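PDB 2AUS: pseudouridine synthase from Pyrococcus abyssi, which probably catalyses the isomerisation of uridine to pseudouridine in RNA, as a Cbf5-type member of the TruB family that also carries a PUA domain. Local coordinates for residues 36-41 with 242-247; 42-47 with 238-243; 48-53 with 211-216; 68-73 with 91-96. All coordinates share one frame; numbering follows the deposited sequence.

Contact 1. Residues 36-41 with 242-247; sequences DKRPIE and PMEKAV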
loop_
_atom_site.group_PDB
_atom_site.type_symbol
_atom_site.label_atom_id
_atom_site.label_comp_id
_atom_site.label_asym_id
_atom_site.label_seq_id
_atom_site.Cartn_x
_atom_site.Cartn_y
_atom_site.Cartn_z
ATOM N N ASP A 36 0.413 2.832 -36.662
ATOM C CA ASP A 36 1.197 1.790 -36.009
ATOM C C ASP A 36 2.656 1.713 -36.449
ATOM O O ASP A 36 3.380 0.811 -36.032
ATOM C CB ASP A 36 0.539 0.431 -36.241
ATOM C CG ASP A 36 0.567 0.019 -37.699
ATOM O OD1 ASP A 36 0.117 0.814 -38.558
ATOM O OD2 ASP A 36 1.047 -1.099 -37.989
ATOM N N LYS A 37 3.096 2.648 -37.282
ATOM C CA LYS A 37 4.472 2.640 -37.762
ATOM C C LYS A 37 5.188 3.918 -37.386
ATOM O O LYS A 37 6.004 4.426 -38.150
ATOM C CB LYS A 37 4.505 2.469 -39.286
ATOM C CG LYS A 37 4.088 1.091 -39.764
ATOM C CD LYS A 37 5.116 0.041 -39.357
ATOM C CE LYS A 37 4.658 -1.362 -39.745
ATOM N NZ LYS A 37 4.334 -1.438 -41.199
ATOM N N ARG A 38 4.889 4.440 -36.207
ATOM C CA ARG A 38 5.520 5.668 -35.765
ATOM C C ARG A 38 6.786 5.408 -34.960
ATOM O O ARG A 38 6.841 4.473 -34.166
ATOM C CB ARG A 38 4.522 6.504 -34.950
ATOM C CG ARG A 38 3.361 7.021 -35.806
ATOM C CD ARG A 38 2.607 8.197 -35.175
ATOM N NE ARG A 38 1.614 7.741 -34.222
ATOM C CZ ARG A 38 0.297 7.919 -34.339
ATOM N NH1 ARG A 38 -0.221 8.560 -35.375
ATOM N NH2 ARG A 38 -0.508 7.419 -33.416
ATOM N N PRO A 39 7.836 6.217 -35.183
ATOM C CA PRO A 39 9.096 6.045 -34.442
ATOM C C PRO A 39 8.721 5.978 -32.962
ATOM O O PRO A 39 7.854 6.732 -32.513
ATOM C CB PRO A 39 9.875 7.310 -34.792
ATOM C CG PRO A 39 9.404 7.619 -36.187
ATOM C CD PRO A 39 7.912 7.362 -36.109
ATOM N N ILE A 40 9.373 5.095 -32.209
ATOM C CA ILE A 40 9.043 4.889 -30.801
ATOM C C ILE A 40 8.730 6.123 -29.953
ATOM O O ILE A 40 7.755 6.119 -29.202
ATOM C CB ILE A 40 10.123 4.032 -30.082
ATOM C CG1 ILE A 40 9.612 3.635 -28.690
ATOM C CG2 ILE A 40 11.432 4.793 -29.980
ATOM C CD1 ILE A 40 8.274 2.912 -28.716
ATOM N N GLU A 41 9.537 7.172 -30.058
ATOM C CA GLU A 41 9.275 8.390 -29.290
ATOM C C GLU A 41 7.922 8.985 -29.672
ATOM O O GLU A 41 7.123 9.335 -28.806
ATOM C CB GLU A 41 10.359 9.439 -29.544
ATOM C CG GLU A 41 11.697 9.145 -28.914
ATOM C CD GLU A 41 11.626 9.090 -27.404
ATOM O OE1 GLU A 41 10.757 9.778 -26.821
ATOM O OE2 GLU A 41 12.453 8.372 -26.800
ATOM N N PRO A 242 -1.511 3.123 -30.426
ATOM C CA PRO A 242 -1.558 4.439 -31.073
ATOM C C PRO A 242 -2.828 5.113 -30.544
ATOM O O PRO A 242 -3.820 4.437 -30.258
ATOM C CB PRO A 242 -1.673 4.101 -32.558
ATOM C CG PRO A 242 -1.025 2.739 -32.657
ATOM C CD PRO A 242 -1.561 2.039 -31.420
ATOM N N MET A 243 -2.805 6.431 -30.399
ATOM C CA MET A 243 -3.978 7.138 -29.887
ATOM C C MET A 243 -5.247 6.844 -30.690
ATOM O O MET A 243 -6.364 6.962 -30.167
ATOM C CB MET A 243 -3.719 8.642 -29.879
ATOM C CG MET A 243 -3.591 9.234 -31.265
ATOM S SD MET A 243 -3.327 11.021 -31.263
ATOM C CE MET A 243 -2.593 11.244 -32.903
ATOM N N GLU A 244 -5.079 6.476 -31.958
ATOM C CA GLU A 244 -6.210 6.165 -32.841
ATOM C C GLU A 244 -7.110 5.064 -32.275
ATOM O O GLU A 244 -8.298 4.984 -32.603
ATOM C CB GLU A 244 -5.709 5.741 -34.226
ATOM C CG GLU A 244 -5.106 6.859 -35.095
ATOM C CD GLU A 244 -3.796 7.436 -34.557
ATOM O OE1 GLU A 244 -3.112 6.775 -33.742
ATOM O OE2 GLU A 244 -3.440 8.559 -34.979
ATOM N N LYS A 245 -6.543 4.210 -31.427
ATOM C CA LYS A 245 -7.311 3.132 -30.814
ATOM C C LYS A 245 -8.486 3.708 -30.023
ATOM O O LYS A 245 -9.567 3.110 -29.976
ATOM C CB LYS A 245 -6.406 2.313 -29.885
ATOM C CG LYS A 245 -7.106 1.202 -29.088
ATOM C CD LYS A 245 -7.593 0.052 -29.969
ATOM C CE LYS A 245 -8.162 -1.102 -29.125
ATOM N NZ LYS A 245 -7.163 -1.576 -28.100
ATOM N N ALA A 246 -8.280 4.876 -29.413
ATOM C CA ALA A 246 -9.324 5.512 -28.604
ATOM C C ALA A 246 -10.536 6.027 -29.363
ATOM O O ALA A 246 -11.578 6.267 -28.758
ATOM C CB ALA A 246 -8.727 6.641 -27.774
ATOM N N VAL A 247 -10.424 6.213 -30.673
ATOM C CA VAL A 247 -11.566 6.710 -31.444
ATOM C C VAL A 247 -12.158 5.653 -32.375
ATOM O O VAL A 247 -12.967 5.965 -33.253
ATOM C CB VAL A 247 -11.190 7.955 -32.295
ATOM C CG1 VAL A 247 -10.623 9.045 -31.398
ATOM C CG2 VAL A 247 -10.193 7.575 -33.381
#

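Contact 2. Residues 42-47 with 238-243; sequences LHIQYG and KAIQPM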
loop_
_atom_site.group_PDB
_atom_site.type_symbol
_atom_site.label_atom_id
_atom_site.label_comp_id
_atom_site.label_asym_id
_atom_site.label_seq_id
_atom_site.Cartn_x
_atom_site.Cartn_y
_atom_site.Cartn_z
ATOM N N LEU A 42 7.677 9.113 -30.970
ATOM C CA LEU A 42 6.414 9.662 -31.451
ATOM C C LEU A 42 5.254 8.779 -31.030
ATOM O O LEU A 42 4.190 9.269 -30.667
ATOM C CB LEU A 42 6.417 9.789 -32.977
ATOM C CG LEU A 42 7.002 11.070 -33.561
ATOM C CD1 LEU A 42 6.828 11.053 -35.082
ATOM C CD2 LEU A 42 6.282 12.282 -32.961
ATOM N N HIS A 43 5.473 7.470 -31.092
ATOM C CA HIS A 43 4.467 6.488 -30.710
ATOM C C HIS A 43 4.004 6.753 -29.277
ATOM O O HIS A 43 2.811 6.702 -28.968
ATOM C CB HIS A 43 5.072 5.085 -30.808
ATOM C CG HIS A 43 4.132 3.988 -30.425
ATOM N ND1 HIS A 43 3.023 3.661 -31.175
ATOM C CD2 HIS A 43 4.151 3.122 -29.383
ATOM C CE1 HIS A 43 2.401 2.639 -30.616
ATOM N NE2 HIS A 43 3.064 2.292 -29.529
ATOM N N ILE A 44 4.961 7.038 -28.403
ATOM C CA ILE A 44 4.651 7.311 -27.008
ATOM C C ILE A 44 3.994 8.685 -26.867
ATOM O O ILE A 44 3.053 8.851 -26.096
ATOM C CB ILE A 44 5.934 7.230 -26.144
ATOM C CG1 ILE A 44 6.409 5.773 -26.092
ATOM C CG2 ILE A 44 5.675 7.773 -24.745
ATOM C CD1 ILE A 44 7.643 5.548 -25.237
ATOM N N GLN A 45 4.480 9.655 -27.634
ATOM C CA GLN A 45 3.936 11.010 -27.610
ATOM C C GLN A 45 2.463 11.017 -27.995
ATOM O O GLN A 45 1.701 11.878 -27.549
ATOM C CB GLN A 45 4.697 11.906 -28.589
ATOM C CG GLN A 45 6.025 12.425 -28.089
ATOM C CD GLN A 45 5.866 13.620 -27.167
ATOM O OE1 GLN A 45 5.290 14.644 -27.552
ATOM N NE2 GLN A 45 6.378 13.500 -25.945
ATOM N N TYR A 46 2.074 10.062 -28.835
ATOM C CA TYR A 46 0.699 9.960 -29.302
ATOM C C TYR A 46 0.126 8.592 -28.983
ATOM O O TYR A 46 -0.622 8.026 -29.777
ATOM C CB TYR A 46 0.647 10.210 -30.817
ATOM C CG TYR A 46 1.087 11.604 -31.190
ATOM C CD1 TYR A 46 0.186 12.664 -31.186
ATOM C CD2 TYR A 46 2.429 11.884 -31.441
ATOM C CE1 TYR A 46 0.609 13.965 -31.416
ATOM C CE2 TYR A 46 2.863 13.180 -31.668
ATOM C CZ TYR A 46 1.947 14.215 -31.648
ATOM O OH TYR A 46 2.378 15.508 -31.811
ATOM N N GLY A 47 0.472 8.061 -27.813
ATOM C CA GLY A 47 -0.017 6.748 -27.443
ATOM C C GLY A 47 -1.020 6.729 -26.304
ATOM O O GLY A 47 -1.169 7.705 -25.568
ATOM N N LYS A 238 4.612 -2.453 -27.905
ATOM C CA LYS A 238 3.399 -3.256 -27.824
ATOM C C LYS A 238 2.553 -2.918 -26.600
ATOM O O LYS A 238 1.350 -3.147 -26.591
ATOM C CB LYS A 238 3.748 -4.745 -27.804
ATOM C CG LYS A 238 4.387 -5.233 -29.091
ATOM C CD LYS A 238 4.729 -6.709 -29.013
ATOM C CE LYS A 238 5.547 -7.135 -30.215
ATOM N NZ LYS A 238 6.027 -8.528 -30.051
ATOM N N ALA A 239 3.185 -2.366 -25.572
ATOM C CA ALA A 239 2.487 -2.010 -24.341
ATOM C C ALA A 239 1.702 -0.701 -24.475
ATOM O O ALA A 239 0.854 -0.404 -23.635
ATOM C CB ALA A 239 3.493 -1.898 -23.188
ATOM N N ILE A 240 1.995 0.071 -25.522
ATOM C CA ILE A 240 1.324 1.349 -25.768
ATOM C C ILE A 240 0.638 1.321 -27.135
ATOM O O ILE A 240 1.244 0.935 -28.134
ATOM C CB ILE A 240 2.344 2.506 -25.725
ATOM C CG1 ILE A 240 3.016 2.543 -24.347
ATOM C CG2 ILE A 240 1.656 3.835 -26.041
ATOM C CD1 ILE A 240 4.152 3.541 -24.228
ATOM N N GLN A 241 -0.628 1.716 -27.186
ATOM C CA GLN A 241 -1.342 1.692 -28.455
ATOM C C GLN A 241 -1.369 3.068 -29.092
ATOM O O GLN A 241 -1.245 4.083 -28.401
ATOM C CB GLN A 241 -2.787 1.220 -28.253
ATOM C CG GLN A 241 -2.928 -0.028 -27.395
ATOM C CD GLN A 241 -1.893 -1.069 -27.741
ATOM O OE1 GLN A 241 -1.747 -1.446 -28.897
ATOM N NE2 GLN A 241 -1.159 -1.531 -26.740
ATOM N N PRO A 242 -1.511 3.123 -30.426
ATOM C CA PRO A 242 -1.558 4.439 -31.073
ATOM C C PRO A 242 -2.828 5.113 -30.544
ATOM O O PRO A 242 -3.820 4.437 -30.258
ATOM C CB PRO A 242 -1.673 4.101 -32.558
ATOM C CG PRO A 242 -1.025 2.739 -32.657
ATOM C CD PRO A 242 -1.561 2.039 -31.420
ATOM N N MET A 243 -2.805 6.431 -30.399
ATOM C CA MET A 243 -3.978 7.138 -29.887
ATOM C C MET A 243 -5.247 6.844 -30.690
ATOM O O MET A 243 -6.364 6.962 -30.167
ATOM C CB MET A 243 -3.719 8.642 -29.879
ATOM C CG MET A 243 -3.591 9.234 -31.265
ATOM S SD MET A 243 -3.327 11.021 -31.263
ATOM C CE MET A 243 -2.593 11.244 -32.903
#

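Contact 3. Residues 48-53 with 211-216; sequences VINLDK and DETLVT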
loop_
_atom_site.group_PDB
_atom_site.type_symbol
_atom_site.label_atom_id
_atom_site.label_comp_id
_atom_site.label_asym_id
_atom_site.label_seq_id
_atom_site.Cartn_x
_atom_site.Cartn_y
_atom_site.Cartn_z
ATOM N N VAL A 48 -1.716 5.601 -26.177
ATOM C CA VAL A 48 -2.701 5.384 -25.119
ATOM C C VAL A 48 -2.408 4.010 -24.539
ATOM O O VAL A 48 -2.173 3.056 -25.283
ATOM C CB VAL A 48 -4.148 5.380 -25.659
ATOM C CG1 VAL A 48 -4.573 6.787 -26.029
ATOM C CG2 VAL A 48 -4.240 4.473 -26.884
ATOM N N ILE A 49 -2.410 3.908 -23.216
ATOM C CA ILE A 49 -2.133 2.639 -22.557
ATOM C C ILE A 49 -3.416 1.974 -22.097
ATOM O O ILE A 49 -4.278 2.621 -21.501
ATOM C CB ILE A 49 -1.241 2.836 -21.307
ATOM C CG1 ILE A 49 0.073 3.506 -21.705
ATOM C CG2 ILE A 49 -0.967 1.490 -20.633
ATOM C CD1 ILE A 49 1.004 3.771 -20.523
ATOM N N ASN A 50 -3.561 0.689 -22.392
ATOM C CA ASN A 50 -4.733 -0.053 -21.935
ATOM C C ASN A 50 -4.252 -0.678 -20.626
ATOM O O ASN A 50 -3.801 -1.823 -20.582
ATOM C CB ASN A 50 -5.124 -1.117 -22.951
ATOM C CG ASN A 50 -6.347 -1.906 -22.527
ATOM O OD1 ASN A 50 -7.150 -1.448 -21.710
ATOM N ND2 ASN A 50 -6.500 -3.095 -23.090
ATOM N N LEU A 51 -4.330 0.108 -19.560
ATOM C CA LEU A 51 -3.850 -0.328 -18.261
ATOM C C LEU A 51 -4.851 -1.076 -17.391
ATOM O O LEU A 51 -6.038 -0.745 -17.364
ATOM C CB LEU A 51 -3.338 0.881 -17.486
ATOM C CG LEU A 51 -2.539 0.516 -16.235
ATOM C CD1 LEU A 51 -1.064 0.309 -16.619
ATOM C CD2 LEU A 51 -2.673 1.613 -15.201
ATOM N N ASP A 52 -4.360 -2.089 -16.685
ATOM C CA ASP A 52 -5.194 -2.857 -15.760
ATOM C C ASP A 52 -4.919 -2.182 -14.430
ATOM O O ASP A 52 -3.896 -2.445 -13.795
ATOM C CB ASP A 52 -4.746 -4.323 -15.677
ATOM C CG ASP A 52 -5.712 -5.195 -14.861
ATOM O OD1 ASP A 52 -6.503 -4.649 -14.060
ATOM O OD2 ASP A 52 -5.677 -6.435 -15.017
ATOM N N LYS A 53 -5.813 -1.287 -14.028
ATOM C CA LYS A 53 -5.641 -0.565 -12.778
ATOM C C LYS A 53 -5.667 -1.512 -11.582
ATOM O O LYS A 53 -6.519 -2.395 -11.495
ATOM C CB LYS A 53 -6.749 0.479 -12.615
ATOM C CG LYS A 53 -6.752 1.174 -11.259
ATOM C CD LYS A 53 -8.014 1.989 -11.048
ATOM C CE LYS A 53 -8.037 2.618 -9.659
ATOM N NZ LYS A 53 -7.893 1.581 -8.588
ATOM N N ASP A 211 -7.475 -7.942 -23.406
ATOM C CA ASP A 211 -6.882 -8.694 -24.497
ATOM C C ASP A 211 -5.371 -8.548 -24.378
ATOM O O ASP A 211 -4.875 -8.110 -23.337
ATOM C CB ASP A 211 -7.392 -8.169 -25.838
ATOM C CG ASP A 211 -7.095 -6.693 -26.046
ATOM O OD1 ASP A 211 -7.698 -6.108 -26.971
ATOM O OD2 ASP A 211 -6.266 -6.122 -25.302
ATOM N N GLU A 212 -4.634 -8.897 -25.426
ATOM C CA GLU A 212 -3.183 -8.814 -25.339
ATOM C C GLU A 212 -2.652 -7.421 -25.026
ATOM O O GLU A 212 -1.530 -7.290 -24.540
ATOM C CB GLU A 212 -2.523 -9.343 -26.623
ATOM C CG GLU A 212 -2.654 -8.458 -27.854
ATOM C CD GLU A 212 -4.085 -8.325 -28.341
ATOM O OE1 GLU A 212 -4.830 -9.330 -28.290
ATOM O OE2 GLU A 212 -4.459 -7.216 -28.791
ATOM N N THR A 213 -3.445 -6.383 -25.278
ATOM C CA THR A 213 -2.976 -5.020 -25.019
ATOM C C THR A 213 -3.115 -4.554 -23.576
ATOM O O THR A 213 -2.604 -3.490 -23.219
ATOM C CB THR A 213 -3.683 -3.990 -25.918
ATOM O OG1 THR A 213 -5.047 -3.847 -25.508
ATOM C CG2 THR A 213 -3.630 -4.435 -27.376
ATOM N N LEU A 214 -3.802 -5.332 -22.745
ATOM C CA LEU A 214 -3.969 -4.952 -21.346
ATOM C C LEU A 214 -2.646 -5.165 -20.631
ATOM O O LEU A 214 -2.130 -6.279 -20.600
ATOM C CB LEU A 214 -5.048 -5.803 -20.673
ATOM C CG LEU A 214 -5.338 -5.429 -19.213
ATOM C CD1 LEU A 214 -6.021 -4.065 -19.162
ATOM C CD2 LEU A 214 -6.222 -6.492 -18.563
ATOM N N VAL A 215 -2.091 -4.099 -20.062
ATOM C CA VAL A 215 -0.820 -4.199 -19.357
ATOM C C VAL A 215 -0.894 -3.659 -17.933
ATOM O O VAL A 215 -1.792 -2.886 -17.594
ATOM C CB VAL A 215 0.300 -3.448 -20.125
ATOM C CG1 VAL A 215 0.523 -4.114 -21.481
ATOM C CG2 VAL A 215 -0.074 -1.976 -20.304
ATOM N N THR A 216 0.059 -4.074 -17.101
ATOM C CA THR A 216 0.108 -3.635 -15.712
ATOM C C THR A 216 1.252 -2.655 -15.513
ATOM O O THR A 216 2.135 -2.530 -16.362
ATOM C CB THR A 216 0.347 -4.817 -14.741
ATOM O OG1 THR A 216 1.641 -5.375 -14.993
ATOM C CG2 THR A 216 -0.715 -5.898 -14.919
HETATM O O HOH W 1 -1.801 -1.030 -23.773
#

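Contact 4. Residues 68-73 with 91-96; sequences RILNLE and VALERA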
loop_
_atom_site.group_PDB
_atom_site.type_symbol
_atom_site.label_atom_id
_atom_site.label_comp_id
_atom_site.label_asym_id
_atom_site.label_seq_id
_atom_site.Cartn_x
_atom_site.Cartn_y
_atom_site.Cartn_z
ATOM N N ARG A 68 5.623 8.974 -14.025
ATOM C CA ARG A 68 6.936 8.783 -13.431
ATOM C C ARG A 68 7.675 7.644 -14.110
ATOM O O ARG A 68 8.839 7.781 -14.458
ATOM C CB ARG A 68 6.818 8.499 -11.929
ATOM C CG ARG A 68 6.113 9.602 -11.167
ATOM C CD ARG A 68 6.363 9.530 -9.670
ATOM N NE ARG A 68 5.635 10.597 -8.983
ATOM C CZ ARG A 68 4.377 10.498 -8.558
ATOM N NH1 ARG A 68 3.698 9.371 -8.735
ATOM N NH2 ARG A 68 3.786 11.533 -7.975
ATOM N N ILE A 69 6.991 6.525 -14.308
ATOM C CA ILE A 69 7.595 5.362 -14.943
ATOM C C ILE A 69 8.072 5.649 -16.360
ATOM O O ILE A 69 9.195 5.307 -16.729
ATOM C CB ILE A 69 6.602 4.185 -15.011
ATOM C CG1 ILE A 69 6.158 3.801 -13.600
ATOM C CG2 ILE A 69 7.252 3.001 -15.739
ATOM C CD1 ILE A 69 5.006 2.808 -13.571
ATOM N N LEU A 70 7.217 6.277 -17.159
ATOM C CA LEU A 70 7.574 6.563 -18.537
ATOM C C LEU A 70 8.229 7.927 -18.721
ATOM O O LEU A 70 8.421 8.371 -19.844
ATOM C CB LEU A 70 6.337 6.433 -19.431
ATOM C CG LEU A 70 5.576 5.101 -19.333
ATOM C CD1 LEU A 70 4.374 5.122 -20.281
ATOM C CD2 LEU A 70 6.507 3.940 -19.677
ATOM N N ASN A 71 8.582 8.586 -17.620
ATOM C CA ASN A 71 9.237 9.892 -17.699
ATOM C C ASN A 71 8.470 10.832 -18.626
ATOM O O ASN A 71 9.039 11.423 -19.544
ATOM C CB ASN A 71 10.675 9.714 -18.201
ATOM C CG ASN A 71 11.597 9.125 -17.138
ATOM O OD1 ASN A 71 12.197 9.854 -16.354
ATOM N ND2 ASN A 71 11.693 7.800 -17.100
ATOM N N LEU A 72 7.174 10.965 -18.373
ATOM C CA LEU A 72 6.314 11.817 -19.184
ATOM C C LEU A 72 6.011 13.124 -18.476
ATOM O O LEU A 72 6.186 13.240 -17.269
ATOM C CB LEU A 72 4.988 11.110 -19.473
ATOM C CG LEU A 72 5.035 9.656 -19.943
ATOM C CD1 LEU A 72 3.611 9.154 -20.111
ATOM C CD2 LEU A 72 5.811 9.543 -21.244
ATOM N N GLU A 73 5.538 14.098 -19.246
ATOM C CA GLU A 73 5.170 15.400 -18.714
ATOM C C GLU A 73 3.662 15.420 -18.489
ATOM O O GLU A 73 3.185 15.952 -17.491
ATOM C CB GLU A 73 5.558 16.506 -19.706
ATOM C CG GLU A 73 7.059 16.707 -19.853
ATOM C CD GLU A 73 7.674 17.407 -18.651
ATOM O OE1 GLU A 73 7.215 17.144 -17.516
ATOM O OE2 GLU A 73 8.620 18.210 -18.840
ATOM N N VAL A 91 -5.230 5.115 -20.392
ATOM C CA VAL A 91 -4.446 6.275 -19.999
ATOM C C VAL A 91 -3.769 6.839 -21.245
ATOM O O VAL A 91 -2.883 6.199 -21.823
ATOM C CB VAL A 91 -3.367 5.903 -18.946
ATOM C CG1 VAL A 91 -2.610 7.146 -18.507
ATOM C CG2 VAL A 91 -4.021 5.251 -17.737
ATOM N N ALA A 92 -4.206 8.022 -21.669
ATOM C CA ALA A 92 -3.634 8.670 -22.846
ATOM C C ALA A 92 -2.360 9.396 -22.418
ATOM O O ALA A 92 -2.305 9.978 -21.330
ATOM C CB ALA A 92 -4.644 9.651 -23.452
ATOM N N LEU A 93 -1.345 9.369 -23.276
ATOM C CA LEU A 93 -0.057 9.976 -22.954
ATOM C C LEU A 93 0.323 11.237 -23.732
ATOM O O LEU A 93 -0.017 11.400 -24.908
ATOM C CB LEU A 93 1.064 8.952 -23.168
ATOM C CG LEU A 93 0.795 7.513 -22.725
ATOM C CD1 LEU A 93 1.947 6.634 -23.179
ATOM C CD2 LEU A 93 0.628 7.448 -21.203
ATOM N N GLU A 94 1.055 12.111 -23.049
ATOM C CA GLU A 94 1.569 13.343 -23.625
ATOM C C GLU A 94 0.606 14.073 -24.561
ATOM O O GLU A 94 -0.453 14.536 -24.146
ATOM C CB GLU A 94 2.877 13.023 -24.361
ATOM C CG GLU A 94 3.896 12.274 -23.502
ATOM C CD GLU A 94 4.709 13.197 -22.592
ATOM O OE1 GLU A 94 4.126 14.122 -21.988
ATOM O OE2 GLU A 94 5.937 12.992 -22.472
ATOM N N ARG A 95 0.986 14.160 -25.831
ATOM C CA ARG A 95 0.196 14.847 -26.849
ATOM C C ARG A 95 -1.189 14.257 -27.105
ATOM O O ARG A 95 -2.072 14.942 -27.619
ATOM C CB ARG A 95 0.986 14.880 -28.156
ATOM C CG ARG A 95 2.248 15.723 -28.097
ATOM C CD ARG A 95 1.945 17.163 -28.455
ATOM N NE ARG A 95 1.261 17.235 -29.747
ATOM C CZ ARG A 95 0.856 18.364 -30.318
ATOM N NH1 ARG A 95 1.068 19.530 -29.714
ATOM N NH2 ARG A 95 0.227 18.326 -31.486
ATOM N N ALA A 96 -1.379 12.990 -26.751
ATOM C CA ALA A 96 -2.659 12.322 -26.947
ATOM C C ALA A 96 -3.556 12.396 -25.710
ATOM O O ALA A 96 -4.710 11.958 -25.743
ATOM C CB ALA A 96 -2.425 10.868 -27.312
#

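Contact 1. Residues 36-41 with 242-247
The loop leading into helix 40-45 and the end of strand 241-242 with the turn beyond it bring their backbones nearest at Asp36 and Pro242, whose CA atoms are 6.2 Å apart, and no backbone hydrogen bond links the two segments. Side chains do the joining. Arg38 meets Glu244 end-on in a two-pronged salt bridge: its NH2 donates to Glu244 OE1 at 2.7 Å and its NH1 to Glu244 OE2 at 3.2 Å, each oxygen being approached on its syn side. The guanidinium and carboxylate planes stand 44° apart, so the pair is twisted rather than flat. A fold of the Glu244 chain at chi2 (67°) turns its carboxylate to the arginine. The bridge sits at a domain junction, for Glu244 OE2 also accepts from Leu296 N in strand 296-302 of the PUA domain. A leucine in place of Arg38 would probably leave the buried carboxylate of Glu244 without its cationic mate and loosen the tie between this loop and the junction. Met243 N lies at the edge of the guanidinium, while Pro242 CB comes obliquely to within 3.6 Å of Arg38 NH2. Farther back along the loop, Asp36 CA rests 4.1 Å from Pro242 CG.

Contact 2. Residues 42-47 with 238-243
His43 NE2 is held by two carbonyls at once: it donates to Ile240 O at 2.7 Å and also bonds to Arg237 O in helix 234-239. The bond to Ile240 is bent, with an angle of 135° at the hydrogen, and the nitrogen stands above the carbonyl plane, as might be expected of a donor shared between two acceptors. The ring gets there because CG lies anti to the backbone N (chi1 179°), which carries it across to the end of the neighbouring helix. Beside it, Ile44 CG1 packs on Ile240 CD1 at 3.7 Å. Where helix 40-45 gives way to strand 47-53, Gly47 and Pro242 form an antiparallel, non-hydrogen-bonded pair; with no side chain on Gly47, Ile240 CG2 settles 3.6 Å from Gly47 CA. Next to this pair Met243 N donates to Tyr46 O at 2.8 Å. The Met243 and Tyr46 side chains then run alongside each other, in a Met-aromatic contact with SD at the ring edge, 5.2 Å from the Tyr46 ring centroid, and CE 3.6 Å from Tyr46 CD1. The chemistry suggests a join resting on backbone groups and apolar side chains rather than on ion pairs, with buried carbonyls satisfied by an imidazole and an amide.

Contact 3. Residues 48-53 with 211-216
Ile49 opens the contact with a methyl, its CG2 lying 3.6 Å from Val215 CG2 where the two side chains cross at about a right angle. Asn50 does the most polar work. Its backbone N donates to a water that in turn donates to Thr213 O, and its carbonyl O accepts from Val215 N at 2.9 Å. With CG anti to the backbone N (chi1 -179°), its amide extends to Thr213, whose OG1 lies close to the amide plane and takes a bond from Asn50 ND2 at 2.9 Å. That hydroxyl donates onward to the syn lone pair of Asp211 OD2 at 2.6 Å, and the same oxygen accepts from Thr213 N in an Asx turn. ND2 also bonds to Lys209 O, so an alanine at Asn50 would probably leave this carbonyl and the Thr213 hydroxyl without their shared donor, and the turn, though still held by Asp211, less firmly fixed to the strand. Leu51 pairs in parallel with Val215, its CD1 3.4 Å from Val215 O. Asp52 N closes the pairing with a 2.8 Å bond to Val215 O, while Asp52 OD2 touches Leu214 CD2 but has its salt bridge with Arg201. Strand 47-53 thus runs between the short strand 214-215 and the antiparallel strand 88-93, with Leu51 packed on helices 59-69 and 217-228.

Contact 4. Residues 68-73 with 91-96
Leu72 and Leu93 both set CG anti to their own carbonyl carbon, with chi1 of -47° in Leu72, and these torsions bring their methyls together: Leu72 CD1 lies 3.6 Å from Leu93 CD2. The setting is the end of helix 59-69, which closes in a Schellman motif with Asn71, at positive phi, as its C-prime residue. Beyond it the chain passes the end of strand 88-93, with Glu73 and Glu94 the nearest pair, their CA atoms 6.4 Å apart. Leu70, the first residue beyond the helix, adds its CD1 at 4.1 Å from Leu93 CD1, the two chains crossing at about a right angle. The apolar cluster continues inward, since Leu70 and Leu93 both touch Ile49 of strand 47-53, and Leu72 reaches Ile44 of helix 40-45. The polar contacts lie nearer the surface, at the exposed Glu73. Glu94 bends at chi2 (-82°) and lays its carboxylate along Leu72, with OE2 3.7 Å from Leu72 CD2, and the same group receives the next backbone amide. There Glu73 N donates to Glu94 OE1 at 3.1 Å, approaching from 37° above the carboxylate plane, and makes a weak second bond to Glu94 OE2 at 3.4 Å. The adjoining amide, Lys74 N, bonds to the same Glu94 OE1, so that one carboxylate oxygen receives two successive backbone N-H groups.

Overall arrangement
Contacts 1, 2 and 3 are buried, whereas contact 4 is only partly so and reaches the surface at Glu73. Helix 40-45 and the strand 47-53 that follows it run through the set: contacts 1 and 2 share Pro242 and Met243, with centres 4 Å apart, while strand 47-53 joins contacts 2 and 3 and lies next to strand 88-93 of contact 4. Their chemistry follows their place. At the PUA junction contact 1 relies on a charged pair; inside the sheet, contact 3 depends on backbone pairing extended by a polar relay; contact 2 mixes backbone acceptors with apolar packing; and contact 4, at a helix end, combines leucines with a carboxylate that receives main-chain amides.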